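PDB 5Y5A: KLLA0F20702p from Kluyveromyces lactis, which probably serves as the Est1 subunit of telomerase, bringing the enzyme to chromosome ends through its interaction with Cdc13. Local coordinates for residues Asp210-Gln213 / Gln214-Gln218; Leu290-Ser293 / Leu294-Leu297; Lys305-Ile308 / Asn309-Ile312; Ser336-Leu339 / Lys340-Thr344. All coordinates share one frame; numbering follows the deposited sequence.

Contact 1. Residues Asp210-Gln213 / Gln214-Gln218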
loop_
_atom_site.group_PDB
_atom_site.type_symbol
_atom_site.label_atom_id
_atom_site.label_comp_id
_atom_site.label_asym_id
_atom_site.label_seq_id
_atom_site.Cartn_x
_atom_site.Cartn_y
_atom_site.Cartn_z
ATOM N N ASP A 210 -8.780 -9.863 -22.814
ATOM C CA ASP A 210 -8.774 -9.119 -21.566
ATOM C C ASP A 210 -8.653 -10.090 -20.399
ATOM O O ASP A 210 -8.907 -9.735 -19.250
ATOM C CB ASP A 210 -10.029 -8.252 -21.447
ATOM C CG ASP A 210 -10.011 -7.070 -22.405
ATOM O OD1 ASP A 210 -8.962 -6.399 -22.500
ATOM O OD2 ASP A 210 -11.039 -6.816 -23.069
ATOM N N ARG A 211 -8.261 -11.323 -20.718
ATOM C CA ARG A 211 -7.912 -12.327 -19.717
ATOM C C ARG A 211 -6.425 -12.252 -19.391
ATOM O O ARG A 211 -5.588 -12.418 -20.277
ATOM C CB ARG A 211 -8.246 -13.735 -20.209
ATOM C CG ARG A 211 -9.696 -13.985 -20.559
ATOM C CD ARG A 211 -9.874 -15.439 -20.965
ATOM N NE ARG A 211 -11.250 -15.761 -21.326
ATOM C CZ ARG A 211 -11.662 -16.975 -21.678
ATOM N NH1 ARG A 211 -10.800 -17.982 -21.716
ATOM N NH2 ARG A 211 -12.935 -17.184 -21.991
ATOM N N TYR A 212 -6.096 -12.017 -18.124
ATOM C CA TYR A 212 -4.700 -11.927 -17.702
ATOM C C TYR A 212 -4.404 -12.805 -16.485
ATOM O O TYR A 212 -5.032 -12.654 -15.434
ATOM C CB TYR A 212 -4.319 -10.482 -17.360
ATOM C CG TYR A 212 -4.590 -9.438 -18.424
ATOM C CD1 TYR A 212 -5.831 -8.831 -18.524
ATOM C CD2 TYR A 212 -3.587 -9.023 -19.295
ATOM C CE1 TYR A 212 -6.080 -7.859 -19.474
ATOM C CE2 TYR A 212 -3.826 -8.055 -20.254
ATOM C CZ TYR A 212 -5.076 -7.475 -20.337
ATOM O OH TYR A 212 -5.334 -6.505 -21.281
ATOM N N GLN A 213 -3.435 -13.705 -16.618
ATOM C CA GLN A 213 -3.004 -14.515 -15.484
ATOM C C GLN A 213 -2.248 -13.643 -14.491
ATOM O O GLN A 213 -1.962 -12.481 -14.769
ATOM C CB GLN A 213 -2.129 -15.687 -15.937
ATOM C CG GLN A 213 -2.829 -16.687 -16.845
ATOM C CD GLN A 213 -2.855 -16.249 -18.297
ATOM O OE1 GLN A 213 -2.309 -15.207 -18.653
ATOM N NE2 GLN A 213 -3.489 -17.050 -19.143
ATOM N N GLN A 214 -1.918 -14.217 -13.339
ATOM C CA GLN A 214 -1.331 -13.465 -12.230
ATOM C C GLN A 214 -0.001 -12.796 -12.567
ATOM O O GLN A 214 0.215 -11.624 -12.251
ATOM C CB GLN A 214 -1.130 -14.389 -11.029
ATOM C CG GLN A 214 -2.403 -15.004 -10.477
ATOM C CD GLN A 214 -2.134 -15.909 -9.289
ATOM O OE1 GLN A 214 -1.204 -16.719 -9.309
ATOM N NE2 GLN A 214 -2.941 -15.769 -8.241
ATOM N N ALA A 215 0.884 -13.551 -13.210
ATOM C CA ALA A 215 2.269 -13.136 -13.400
ATOM C C ALA A 215 2.487 -12.329 -14.674
ATOM O O ALA A 215 3.626 -12.042 -15.038
ATOM C CB ALA A 215 3.181 -14.360 -13.401
ATOM N N ASP A 216 1.405 -11.962 -15.350
ATOM C CA ASP A 216 1.521 -11.190 -16.583
ATOM C C ASP A 216 2.053 -9.784 -16.326
ATOM O O ASP A 216 2.625 -9.158 -17.216
ATOM C CB ASP A 216 0.170 -11.108 -17.294
ATOM C CG ASP A 216 -0.313 -12.459 -17.786
ATOM O OD1 ASP A 216 0.531 -13.363 -17.974
ATOM O OD2 ASP A 216 -1.535 -12.617 -17.989
ATOM N N PHE A 217 1.856 -9.290 -15.109
ATOM C CA PHE A 217 2.263 -7.934 -14.763
ATOM C C PHE A 217 3.441 -7.954 -13.812
ATOM O O PHE A 217 3.704 -6.984 -13.115
ATOM C CB PHE A 217 1.082 -7.163 -14.170
ATOM C CG PHE A 217 0.037 -6.820 -15.188
ATOM C CD1 PHE A 217 0.156 -5.677 -15.959
ATOM C CD2 PHE A 217 -1.031 -7.673 -15.421
ATOM C CE1 PHE A 217 -0.796 -5.370 -16.916
ATOM C CE2 PHE A 217 -1.980 -7.375 -16.381
ATOM C CZ PHE A 217 -1.865 -6.219 -17.126
ATOM N N GLN A 218 4.156 -9.068 -13.814
ATOM C CA GLN A 218 5.303 -9.248 -12.944
ATOM C C GLN A 218 6.362 -8.173 -13.174
ATOM O O GLN A 218 6.952 -7.667 -12.223
ATOM C CB GLN A 218 5.912 -10.639 -13.155
ATOM C CG GLN A 218 6.818 -11.101 -12.025
ATOM C CD GLN A 218 7.442 -12.453 -12.304
ATOM O OE1 GLN A 218 7.839 -12.742 -13.430
ATOM N NE2 GLN A 218 7.522 -13.293 -11.278
#

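Contact 2. Residues Leu290-Ser293 / Leu294-Leu297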
loop_
_atom_site.group_PDB
_atom_site.type_symbol
_atom_site.label_atom_id
_atom_site.label_comp_id
_atom_site.label_asym_id
_atom_site.label_seq_id
_atom_site.Cartn_x
_atom_site.Cartn_y
_atom_site.Cartn_z
ATOM N N LEU A 290 -16.505 -6.189 -10.064
ATOM C CA LEU A 290 -16.506 -6.755 -8.719
ATOM C C LEU A 290 -17.730 -7.634 -8.525
ATOM O O LEU A 290 -17.642 -8.736 -7.980
ATOM C CB LEU A 290 -16.476 -5.651 -7.653
ATOM C CG LEU A 290 -16.680 -6.092 -6.197
ATOM C CD1 LEU A 290 -15.636 -7.142 -5.761
ATOM C CD2 LEU A 290 -16.636 -4.883 -5.273
ATOM N N LEU A 291 -18.874 -7.146 -8.978
ATOM C CA LEU A 291 -20.114 -7.897 -8.831
ATOM C C LEU A 291 -20.076 -9.206 -9.634
ATOM O O LEU A 291 -20.607 -10.225 -9.193
ATOM C CB LEU A 291 -21.308 -7.028 -9.242
ATOM C CG LEU A 291 -21.991 -6.361 -8.039
ATOM C CD1 LEU A 291 -20.986 -5.643 -7.154
ATOM C CD2 LEU A 291 -23.106 -5.416 -8.461
ATOM N N ASN A 292 -19.426 -9.177 -10.796
ATOM C CA ASN A 292 -19.241 -10.383 -11.596
ATOM C C ASN A 292 -18.363 -11.406 -10.885
ATOM O O ASN A 292 -18.648 -12.605 -10.921
ATOM C CB ASN A 292 -18.647 -10.038 -12.957
ATOM C CG ASN A 292 -19.639 -9.336 -13.857
ATOM O OD1 ASN A 292 -20.845 -9.398 -13.630
ATOM N ND2 ASN A 292 -19.136 -8.675 -14.893
ATOM N N SER A 293 -17.302 -10.925 -10.247
ATOM C CA SER A 293 -16.425 -11.770 -9.451
ATOM C C SER A 293 -17.184 -12.404 -8.296
ATOM O O SER A 293 -17.034 -13.594 -8.022
ATOM C CB SER A 293 -15.242 -10.964 -8.907
ATOM O OG SER A 293 -14.308 -10.689 -9.926
ATOM N N LEU A 294 -17.996 -11.602 -7.617
ATOM C CA LEU A 294 -18.805 -12.115 -6.532
ATOM C C LEU A 294 -19.777 -13.181 -7.065
ATOM O O LEU A 294 -20.068 -14.148 -6.365
ATOM C CB LEU A 294 -19.537 -10.970 -5.820
ATOM C CG LEU A 294 -18.596 -9.983 -5.115
ATOM C CD1 LEU A 294 -19.326 -8.740 -4.621
ATOM C CD2 LEU A 294 -17.849 -10.652 -3.950
ATOM N N ASP A 295 -20.245 -13.021 -8.307
ATOM C CA ASP A 295 -21.069 -14.047 -8.962
ATOM C C ASP A 295 -20.301 -15.361 -9.113
ATOM O O ASP A 295 -20.821 -16.444 -8.804
ATOM C CB ASP A 295 -21.542 -13.608 -10.360
ATOM C CG ASP A 295 -22.563 -12.487 -10.329
ATOM O OD1 ASP A 295 -23.051 -12.129 -9.241
ATOM O OD2 ASP A 295 -22.893 -11.973 -11.418
ATOM N N ASP A 296 -19.077 -15.259 -9.630
ATOM C CA ASP A 296 -18.249 -16.437 -9.870
ATOM C C ASP A 296 -17.942 -17.136 -8.548
ATOM O O ASP A 296 -17.943 -18.354 -8.471
ATOM C CB ASP A 296 -16.944 -16.063 -10.578
ATOM C CG ASP A 296 -17.173 -15.348 -11.903
ATOM O OD1 ASP A 296 -18.199 -15.607 -12.572
ATOM O OD2 ASP A 296 -16.310 -14.528 -12.279
ATOM N N LEU A 297 -17.683 -16.356 -7.505
ATOM C CA LEU A 297 -17.378 -16.949 -6.215
ATOM C C LEU A 297 -18.607 -17.634 -5.630
ATOM O O LEU A 297 -18.497 -18.722 -5.071
ATOM C CB LEU A 297 -16.836 -15.902 -5.251
ATOM C CG LEU A 297 -15.383 -15.510 -5.523
ATOM C CD1 LEU A 297 -14.968 -14.394 -4.598
ATOM C CD2 LEU A 297 -14.465 -16.713 -5.353
#

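Contact 3. Residues Lys305-Ile308 / Asn309-Ile312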
loop_
_atom_site.group_PDB
_atom_site.type_symbol
_atom_site.label_atom_id
_atom_site.label_comp_id
_atom_site.label_asym_id
_atom_site.label_seq_id
_atom_site.Cartn_x
_atom_site.Cartn_y
_atom_site.Cartn_z
ATOM N N LYS A 305 -10.681 -25.985 -2.148
ATOM C CA LYS A 305 -9.290 -25.801 -2.528
ATOM C C LYS A 305 -8.811 -24.481 -1.941
ATOM O O LYS A 305 -9.573 -23.511 -1.876
ATOM C CB LYS A 305 -9.124 -25.790 -4.042
ATOM C CG LYS A 305 -9.668 -27.011 -4.745
ATOM C CD LYS A 305 -9.689 -26.776 -6.244
ATOM C CE LYS A 305 -10.337 -27.931 -6.985
ATOM N NZ LYS A 305 -10.381 -27.665 -8.447
ATOM N N ARG A 306 -7.556 -24.457 -1.522
ATOM C CA ARG A 306 -6.929 -23.292 -0.926
ATOM C C ARG A 306 -7.129 -22.038 -1.733
ATOM O O ARG A 306 -7.301 -20.967 -1.198
ATOM C CB ARG A 306 -5.426 -23.527 -0.794
ATOM C CG ARG A 306 -4.676 -22.514 0.070
ATOM C CD ARG A 306 -4.212 -21.330 -0.743
ATOM N NE ARG A 306 -2.771 -21.284 -0.908
ATOM C CZ ARG A 306 -2.044 -20.193 -0.698
ATOM N NH1 ARG A 306 -0.738 -20.221 -0.865
ATOM N NH2 ARG A 306 -2.620 -19.069 -0.316
ATOM N N ILE A 307 -7.085 -22.187 -3.035
ATOM C CA ILE A 307 -7.202 -21.050 -3.940
ATOM C C ILE A 307 -8.565 -20.379 -3.767
ATOM O O ILE A 307 -8.690 -19.162 -3.892
ATOM C CB ILE A 307 -6.997 -21.467 -5.417
ATOM C CG1 ILE A 307 -6.853 -20.228 -6.305
ATOM C CG2 ILE A 307 -8.134 -22.346 -5.906
ATOM C CD1 ILE A 307 -5.601 -19.415 -6.030
ATOM N N ILE A 308 -9.579 -21.176 -3.448
ATOM C CA ILE A 308 -10.918 -20.660 -3.220
ATOM C C ILE A 308 -11.020 -19.987 -1.854
ATOM O O ILE A 308 -11.627 -18.923 -1.730
ATOM C CB ILE A 308 -11.970 -21.775 -3.324
ATOM C CG1 ILE A 308 -11.831 -22.510 -4.658
ATOM C CG2 ILE A 308 -13.369 -21.208 -3.153
ATOM C CD1 ILE A 308 -11.933 -21.605 -5.866
ATOM N N ASN A 309 -10.428 -20.608 -0.832
ATOM C CA ASN A 309 -10.415 -20.026 0.508
ATOM C C ASN A 309 -9.734 -18.666 0.452
ATOM O O ASN A 309 -10.230 -17.681 1.003
ATOM C CB ASN A 309 -9.696 -20.935 1.524
ATOM C CG ASN A 309 -10.277 -22.333 1.589
ATOM O OD1 ASN A 309 -11.487 -22.526 1.507
ATOM N ND2 ASN A 309 -9.407 -23.323 1.744
ATOM N N MET A 310 -8.598 -18.619 -0.233
ATOM C CA MET A 310 -7.868 -17.369 -0.406
ATOM C C MET A 310 -8.704 -16.304 -1.121
ATOM O O MET A 310 -8.727 -15.156 -0.701
ATOM C CB MET A 310 -6.567 -17.601 -1.179
ATOM C CG MET A 310 -5.737 -16.323 -1.355
ATOM S SD MET A 310 -3.994 -16.645 -1.669
ATOM C CE MET A 310 -4.109 -17.797 -3.032
ATOM N N GLU A 311 -9.393 -16.676 -2.195
ATOM C CA GLU A 311 -10.152 -15.673 -2.938
ATOM C C GLU A 311 -11.344 -15.157 -2.126
ATOM O O GLU A 311 -11.677 -13.974 -2.189
ATOM C CB GLU A 311 -10.596 -16.234 -4.283
ATOM C CG GLU A 311 -9.435 -16.330 -5.266
ATOM C CD GLU A 311 -9.822 -16.940 -6.599
ATOM O OE1 GLU A 311 -10.960 -17.438 -6.724
ATOM O OE2 GLU A 311 -8.981 -16.921 -7.525
ATOM N N ILE A 312 -11.959 -16.028 -1.336
ATOM C CA ILE A 312 -13.013 -15.596 -0.421
ATOM C C ILE A 312 -12.497 -14.557 0.581
ATOM O O ILE A 312 -13.172 -13.565 0.871
ATOM C CB ILE A 312 -13.619 -16.788 0.334
ATOM C CG1 ILE A 312 -14.393 -17.670 -0.648
ATOM C CG2 ILE A 312 -14.530 -16.311 1.459
ATOM C CD1 ILE A 312 -15.067 -18.842 -0.016
#

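Contact 4. Residues Ser336-Leu339 / Lys340-Thr344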
loop_
_atom_site.group_PDB
_atom_site.type_symbol
_atom_site.label_atom_id
_atom_site.label_comp_id
_atom_site.label_asym_id
_atom_site.label_seq_id
_atom_site.Cartn_x
_atom_site.Cartn_y
_atom_site.Cartn_z
ATOM N N SER A 336 -26.933 -7.471 -2.524
ATOM C CA SER A 336 -27.267 -6.679 -1.347
ATOM C C SER A 336 -27.825 -7.519 -0.215
ATOM O O SER A 336 -27.492 -7.291 0.941
ATOM C CB SER A 336 -28.267 -5.576 -1.709
ATOM O OG SER A 336 -27.688 -4.632 -2.597
ATOM N N ASP A 337 -28.660 -8.502 -0.534
ATOM C CA ASP A 337 -29.250 -9.328 0.517
ATOM C C ASP A 337 -28.310 -10.440 1.003
ATOM O O ASP A 337 -28.701 -11.285 1.802
ATOM C CB ASP A 337 -30.571 -9.935 0.035
ATOM C CG ASP A 337 -30.408 -10.771 -1.218
ATOM O OD1 ASP A 337 -29.515 -10.457 -2.034
ATOM O OD2 ASP A 337 -31.175 -11.741 -1.387
ATOM N N ARG A 338 -27.068 -10.434 0.536
ATOM C CA ARG A 338 -26.114 -11.459 0.948
ATOM C C ARG A 338 -25.042 -10.916 1.894
ATOM O O ARG A 338 -24.017 -11.571 2.110
ATOM C CB ARG A 338 -25.443 -12.091 -0.284
ATOM C CG ARG A 338 -26.385 -12.872 -1.192
ATOM C CD ARG A 338 -25.655 -13.462 -2.413
ATOM N NE ARG A 338 -24.713 -14.517 -2.041
ATOM C CZ ARG A 338 -23.458 -14.594 -2.477
ATOM N NH1 ARG A 338 -22.975 -13.678 -3.310
ATOM N NH2 ARG A 338 -22.683 -15.590 -2.075
ATOM N N LEU A 339 -25.269 -9.732 2.462
ATOM C CA LEU A 339 -24.250 -9.081 3.297
ATOM C C LEU A 339 -23.886 -9.891 4.543
ATOM O O LEU A 339 -22.707 -10.033 4.863
ATOM C CB LEU A 339 -24.701 -7.679 3.712
ATOM C CG LEU A 339 -24.646 -6.640 2.579
ATOM C CD1 LEU A 339 -24.900 -5.245 3.124
ATOM C CD2 LEU A 339 -23.310 -6.686 1.842
ATOM N N LYS A 340 -24.888 -10.424 5.239
ATOM C CA LYS A 340 -24.631 -11.250 6.411
ATOM C C LYS A 340 -23.868 -12.520 6.012
ATOM O O LYS A 340 -23.000 -12.979 6.743
ATOM C CB LYS A 340 -25.935 -11.609 7.126
ATOM C CG LYS A 340 -25.733 -12.361 8.447
ATOM C CD LYS A 340 -27.052 -12.910 8.996
ATOM C CE LYS A 340 -26.821 -13.903 10.131
ATOM N NZ LYS A 340 -28.081 -14.595 10.537
ATOM N N HIS A 341 -24.185 -13.062 4.839
ATOM C CA HIS A 341 -23.488 -14.235 4.312
ATOM C C HIS A 341 -22.000 -13.974 4.063
ATOM O O HIS A 341 -21.156 -14.805 4.410
ATOM C CB HIS A 341 -24.145 -14.702 3.017
ATOM C CG HIS A 341 -23.412 -15.812 2.330
ATOM N ND1 HIS A 341 -23.407 -17.108 2.801
ATOM C CD2 HIS A 341 -22.662 -15.821 1.203
ATOM C CE1 HIS A 341 -22.685 -17.865 1.995
ATOM N NE2 HIS A 341 -22.222 -17.108 1.017
ATOM N N PHE A 342 -21.680 -12.833 3.453
ATOM C CA PHE A 342 -20.286 -12.461 3.206
ATOM C C PHE A 342 -19.460 -12.463 4.488
ATOM O O PHE A 342 -18.346 -12.976 4.519
ATOM C CB PHE A 342 -20.198 -11.082 2.545
ATOM C CG PHE A 342 -20.655 -11.070 1.116
ATOM C CD1 PHE A 342 -20.249 -12.064 0.235
ATOM C CD2 PHE A 342 -21.499 -10.074 0.655
ATOM C CE1 PHE A 342 -20.667 -12.062 -1.085
ATOM C CE2 PHE A 342 -21.923 -10.059 -0.668
ATOM C CZ PHE A 342 -21.508 -11.058 -1.541
ATOM N N GLN A 343 -20.020 -11.894 5.546
ATOM C CA GLN A 343 -19.306 -11.741 6.799
ATOM C C GLN A 343 -19.110 -13.074 7.500
ATOM O O GLN A 343 -18.026 -13.369 8.023
ATOM C CB GLN A 343 -20.052 -10.785 7.726
ATOM C CG GLN A 343 -19.470 -10.749 9.129
ATOM C CD GLN A 343 -20.390 -10.082 10.121
ATOM O OE1 GLN A 343 -21.230 -10.735 10.743
ATOM N NE2 GLN A 343 -20.236 -8.780 10.280
ATOM N N THR A 344 -20.164 -13.879 7.519
ATOM C CA THR A 344 -20.091 -15.146 8.230
ATOM C C THR A 344 -19.085 -16.069 7.539
ATOM O O THR A 344 -18.319 -16.767 8.198
ATOM C CB THR A 344 -21.480 -15.817 8.336
ATOM O OG1 THR A 344 -22.053 -15.954 7.036
ATOM C CG2 THR A 344 -22.419 -14.972 9.177
HETATM O O HOH W 1 -26.962 -12.868 3.812
#

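Contact 1. Residues Asp210-Gln213 / Gln214-Gln218
Gln213 and Asp216 face each other across a tight turn. The carboxylate of Asp216 reaches back along the chain, its OD2 lying 2.6 Å from the backbone N of Gln213. The bond is short but bent, at 118° about the hydrogen, and therefore weak. A second weak link runs the other way: Asp216 N approaches Gln213 O at 3.5 Å, long but much straighter. The two weak bonds thus run in opposite directions between the same pair of residues. Asp216 can do this because its CG sits beside its own backbone N, opposite the carbonyl carbon (chi1 -66°), which turns the carboxylate toward the preceding residues. The side chain of Gln213, bent at its second torsion, runs obliquely across that carboxylate. This turn ends the loop between helix 179-206 and helix 218-230 of a mainly helical protein whose sequence belongs to the TPR clan, and Phe217 takes the N-cap position of the second helix. Tyr212 points its side chain toward Asp216 and Phe217. Its CB lies 3.6 Å from Asp216 OD2, which comes up at the edge of the phenol ring near its plane. Phe217 brings CZ over one face of that ring, and its CE2 touches Tyr212 CD2 at 3.7 Å. The two aromatic planes are inclined by 50°, with centroids 5.4 Å apart. Tyr212 also stacks on His207 just after helix 179-206, while Phe217 meets the ring of His247.

Contact 2. Residues Leu290-Ser293 / Leu294-Leu297
This is a contact within one helix, between residues three and four apart: Leu290 and Leu294 stand a turn apart on the buried side of helix 285-298, while Asp295 and Asp296 lie on more exposed flanks. The leucines touch through their branches, Leu290 CG lying 4.1 Å from Leu294 CD1. Leu294 holds CG beside its backbone N (chi1 -65°), which tucks that atom back to 3.3 Å from Leu290 O, the same carbonyl that accepts Leu294 N at 2.9 Å. Leu291 arrives from the neighbouring flank, its CD1 4.3 Å from Leu294 CD1. Such repeated alpha-helical bonding continues with Leu297 N to Ser293 O at 2.9 Å. The helix lies in the Est1 DNA/RNA binding region, assigned to the TPR clan, where helices pack against their neighbours: Leu290 reaches Leu278 and Leu279 of helix 271-279 on one hand and Phe315 of helix 306-315 on the other, and Leu294 rests on Pro319. On the polar flank Asp295 OD1 comes to 3.1 Å from Leu291 O, two acceptors that would not seek each other. His335 NE2 stands by both, bonded to Leu291 O and more weakly to Asp295 OD1, while Arg334 forms a salt bridge with Asp295 OD2. Leu291 O also takes the backbone N of Asp295 at 3.0 Å, with the donor tilted 29° from the carbonyl plane.

Contact 3. Residues Lys305-Ile308 / Asn309-Ile312
Arg306 and Met310 both start with CG opposite the backbone N (chi1 -168° and -178°), and later bends bring their ends together. The arginine chain folds at its second and third torsions, and the methionine turns its methyl at the last one (chi3 52°). The two side chains meet obliquely, with Arg306 NH2 3.1 Å from Met310 SD and 3.3 Å from Met310 CE. That NH2 also donates to Asn357 OD1 on helix 339-379. On its other flank the methyl reaches Ile307, CE to CD1 at 3.7 Å. Glu311 runs beside Ile307, pointing the same way. Around the helix, Ile308 CG2 packs on Ile312 CD1 at 4.3 Å, and Asn309 turns toward helix 339-379, where its OD1 accepts from Lys349 NZ. In the backbone, Met310 gives an almost straight bond, N to Arg306 O at 2.9 Å. Lys305 O grips two donors, Ile308 N at 2.8 Å and Asn309 N at 3.2 Å. With Lys305 at the N-cap position, this is the opening turn of an alpha-helix, helix 306-315, docked against the long helix 339-379 in the TPR-clan Est1 DNA/RNA binding region.

Contact 4. Residues Ser336-Leu339 / Lys340-Thr344
Arg338 bends its guanidinium across Phe342 and alongside His341 at the N terminus of helix 339-379, the long helix of the TPR-clan Est1 DNA/RNA binding region, where Arg338 occupies the N-cap position. Its NH1 lies 3.5 Å from Phe342 CZ, and Phe342 CE1 sits over one face of the guanidinium. The two planes are steeply inclined, 70° apart, so the groups do not stack flat. The aliphatic part joins in as well: Arg338 CB stands over a face of the phenyl ring, 4.1 Å from CE2. It is the turn at the third torsion (chi3 68°) that brings the charged end round to His341, where NH2 comes to 3.3 Å from CD2. Leu339 adds an apolar touch, CD2 to Phe342 CD2 at 4.0 Å. In the backbone, Phe342 N bonds to Arg338 O at 3.0 Å. Further out, Glu301 OE2 takes a salt bridge from Arg338 NH2 and a hydrogen bond from His341 NE2, which fixes the two side chains in relation to one another. His335 ND1 accepts from Arg338 NH1, and Tyr316 meets Phe342 edge-to-face. At the first turn a water spans the start of the helix, accepting from His341 N at 3.0 Å and donating to Asp337 O at 3.1 Å.

All four contacts are local and lie in series along the chain; none nests in or crosses another. Contact 1 closes the turn that leads into helix 218-230 and touches none of the others, though its nearest atoms come within about 5 Å of contact 3. Contact 2 follows within helix 285-298, contact 3 opens the next helix, 306-315, and contact 4 opens helix 339-379. Contact 2 touches both contact 3 and contact 4, which do not touch each other: Leu297 CD2 packs on Glu311 OE1 at 3.8 Å, and Leu294 CD2 comes to 4.3 Å from Phe342 CE1. His335 bonds to Leu291 O in contact 2 and to Arg338 NH1 in contact 4.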